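Local coordinates for malonyl-CoA-[acyl-carrier-protein] transacylase (Coxiella burnetii, PDB 3TQE), which probably transfers the malonyl group from malonyl-CoA to the holo form of acyl carrier protein, a step of fatty acid metabolism, at residues E35-A40 / D47-V52. Numbering follows the deposited sequence. Where two conformers were deposited one is given.
Sequences ETFQQA and DLWALV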
loop_
_atom_site.group_PDB
_atom_site.type_symbol
_atom_site.label_atom_id
_atom_site.label_comp_id
_atom_site.label_asym_id
_atom_site.label_seq_id
_atom_site.Cartn_x
_atom_site.Cartn_y
_atom_site.Cartn_z
ATOM N N GLU A 35 -1.266 15.926 -15.598
ATOM C CA GLU A 35 -2.633 16.350 -15.299
ATOM C C GLU A 35 -3.101 15.782 -13.961
ATOM O O GLU A 35 -3.755 16.459 -13.176
ATOM C CB GLU A 35 -3.584 15.957 -16.409
ATOM C CG GLU A 35 -5.017 16.433 -16.208
ATOM C CD GLU A 35 -5.238 17.893 -16.584
ATOM O OE1 GLU A 35 -4.341 18.737 -16.337
ATOM O OE2 GLU A 35 -6.336 18.209 -17.111
ATOM N N THR A 36 -2.753 14.548 -13.693
ATOM C CA THR A 36 -3.141 13.915 -12.439
ATOM C C THR A 36 -2.441 14.583 -11.267
ATOM O O THR A 36 -3.047 14.837 -10.241
ATOM C CB THR A 36 -2.836 12.401 -12.509
ATOM O OG1 THR A 36 -3.615 11.843 -13.578
ATOM C CG2 THR A 36 -3.178 11.670 -11.214
ATOM N N PHE A 37 -1.160 14.860 -11.404
ATOM C CA PHE A 37 -0.444 15.546 -10.356
ATOM C C PHE A 37 -0.978 16.955 -10.191
ATOM O O PHE A 37 -0.997 17.458 -9.073
ATOM C CB PHE A 37 1.062 15.540 -10.597
ATOM C CG PHE A 37 1.731 14.297 -10.102
ATOM C CD1 PHE A 37 2.310 14.257 -8.859
ATOM C CD2 PHE A 37 1.711 13.136 -10.848
ATOM C CE1 PHE A 37 2.885 13.104 -8.387
ATOM C CE2 PHE A 37 2.286 11.973 -10.363
ATOM C CZ PHE A 37 2.875 11.963 -9.145
ATOM N N GLN A 38 -1.416 17.595 -11.273
ATOM C CA GLN A 38 -2.009 18.928 -11.173
ATOM C C GLN A 38 -3.289 18.893 -10.349
ATOM O O GLN A 38 -3.544 19.781 -9.533
ATOM C CB GLN A 38 -2.284 19.502 -12.565
ATOM C CG GLN A 38 -1.052 20.087 -13.247
ATOM C CD GLN A 38 -1.227 20.345 -14.751
ATOM O OE1 GLN A 38 -2.221 19.947 -15.376
ATOM N NE2 GLN A 38 -0.249 21.026 -15.331
ATOM N N GLN A 39 -4.102 17.868 -10.575
ATOM C CA GLN A 39 -5.313 17.680 -9.795
ATOM C C GLN A 39 -4.960 17.522 -8.328
ATOM O O GLN A 39 -5.585 18.128 -7.467
ATOM C CB GLN A 39 -6.069 16.459 -10.288
ATOM C CG GLN A 39 -6.719 16.717 -11.629
ATOM C CD GLN A 39 -7.252 15.492 -12.281
ATOM O OE1 GLN A 39 -7.206 14.416 -11.719
ATOM N NE2 GLN A 39 -7.799 15.652 -13.473
ATOM N N ALA A 40 -3.994 16.676 -8.035
ATOM C CA ALA A 40 -3.584 16.496 -6.664
ATOM C C ALA A 40 -3.063 17.783 -6.051
ATOM O O ALA A 40 -3.382 18.106 -4.919
ATOM C CB ALA A 40 -2.559 15.404 -6.558
ATOM N N ASP A 47 2.775 22.168 -5.151
ATOM C CA ASP A 47 3.092 21.480 -6.393
ATOM C C ASP A 47 3.677 20.133 -6.065
ATOM O O ASP A 47 4.853 19.978 -5.730
ATOM C CB ASP A 47 4.062 22.326 -7.206
ATOM C CG ASP A 47 4.357 21.747 -8.557
ATOM O OD1 ASP A 47 4.108 20.545 -8.793
ATOM O OD2 ASP A 47 4.876 22.519 -9.380
ATOM N N LEU A 48 2.823 19.126 -6.114
ATOM C CA LEU A 48 3.229 17.796 -5.745
ATOM C C LEU A 48 4.246 17.217 -6.717
ATOM O O LEU A 48 5.152 16.510 -6.310
ATOM C CB LEU A 48 2.016 16.907 -5.668
ATOM C CG LEU A 48 2.273 15.474 -5.224
ATOM C CD1 LEU A 48 2.911 15.371 -3.835
ATOM C CD2 LEU A 48 0.928 14.711 -5.267
ATOM N N TRP A 49 4.081 17.499 -7.994
ATOM C CA TRP A 49 5.049 16.982 -8.958
ATOM C C TRP A 49 6.451 17.517 -8.677
ATOM O O TRP A 49 7.412 16.775 -8.659
ATOM C CB TRP A 49 4.619 17.348 -10.352
ATOM C CG TRP A 49 5.502 16.833 -11.420
ATOM C CD1 TRP A 49 6.315 17.568 -12.209
ATOM C CD2 TRP A 49 5.633 15.478 -11.852
ATOM N NE1 TRP A 49 6.945 16.759 -13.135
ATOM C CE2 TRP A 49 6.546 15.466 -12.928
ATOM C CE3 TRP A 49 5.075 14.281 -11.434
ATOM C CZ2 TRP A 49 6.917 14.297 -13.576
ATOM C CZ3 TRP A 49 5.415 13.122 -12.099
ATOM C CH2 TRP A 49 6.333 13.136 -13.158
ATOM N N ALA A 50 6.538 18.812 -8.384
ATOM C CA ALA A 50 7.798 19.417 -8.064
ATOM C C ALA A 50 8.417 18.785 -6.844
ATOM O O ALA A 50 9.617 18.521 -6.805
ATOM C CB ALA A 50 7.616 20.903 -7.867
ATOM N N LEU A 51 7.587 18.470 -5.853
ATOM C CA LEU A 51 8.091 17.853 -4.656
ATOM C C LEU A 51 8.631 16.473 -4.970
ATOM O O LEU A 51 9.699 16.116 -4.525
ATOM C CB LEU A 51 6.991 17.784 -3.595
ATOM C CG LEU A 51 7.352 17.287 -2.204
ATOM C CD1 LEU A 51 6.310 17.813 -1.212
ATOM C CD2 LEU A 51 7.412 15.803 -2.102
ATOM N N VAL A 52 7.895 15.688 -5.746
ATOM C CA VAL A 52 8.317 14.340 -6.039
ATOM C C VAL A 52 9.534 14.319 -6.933
ATOM O O VAL A 52 10.362 13.440 -6.803
ATOM C CB VAL A 52 7.158 13.576 -6.690
ATOM C CG1 VAL A 52 7.609 12.278 -7.261
ATOM C CG2 VAL A 52 6.039 13.389 -5.649
HETATM O O HOH W 1 1.891 19.230 -9.770
#
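Phe37 and Trp49 form a T-shaped (edge-to-face) aromatic pair: the six-membered ring of Trp49 turns its edge to one face of Phe37, with centroids 4.8 Å apart and planes at 69°. Trp49 CE3 does the touching, 3.6 Å from Phe37 CG and standing over the centre of the ring, while Trp49 CZ3 lies beside Phe37 CE2 and CD2. Trp49 gets there with CG anti to the backbone N (chi1 -178°), which sends the indole back toward helix 31-44, where it also meets Val33 and Leu34. Aliphatic groups take up other parts of the phenyl ring. Leu48 CG lies at its edge, 3.8 Å from Phe37 CD1, and Val52 CG2 approaches Phe37 CE1 obliquely. Leu48 CD2 continues to the methyl CB of Ala40, 3.8 Å away, and Thr72 of helix 63-83 touches Phe37, Ala40 and Leu48 together. Two consecutive helices of the acyl transferase domain, 31-44 and 48-54, are joined by a short turn and set steeply across each other, away from the predicted catalytic residues; the axes of 35-40 and 48-52 come within 9.4 Å of each other, their directions 109° apart. Polar contacts lie at the start of helix 48-54 and reach back to helix 31-44. Asp47 is the N-cap of the second helix: its OD1 accepts from Ala50 N at 3.0 Å, a nearly straight bond arriving from above the carboxylate plane. A water donates to the same OD1 at 2.8 Å and, weakly, to Phe37 O, while Ser41 OG bonds to both Phe37 O and Leu48 N.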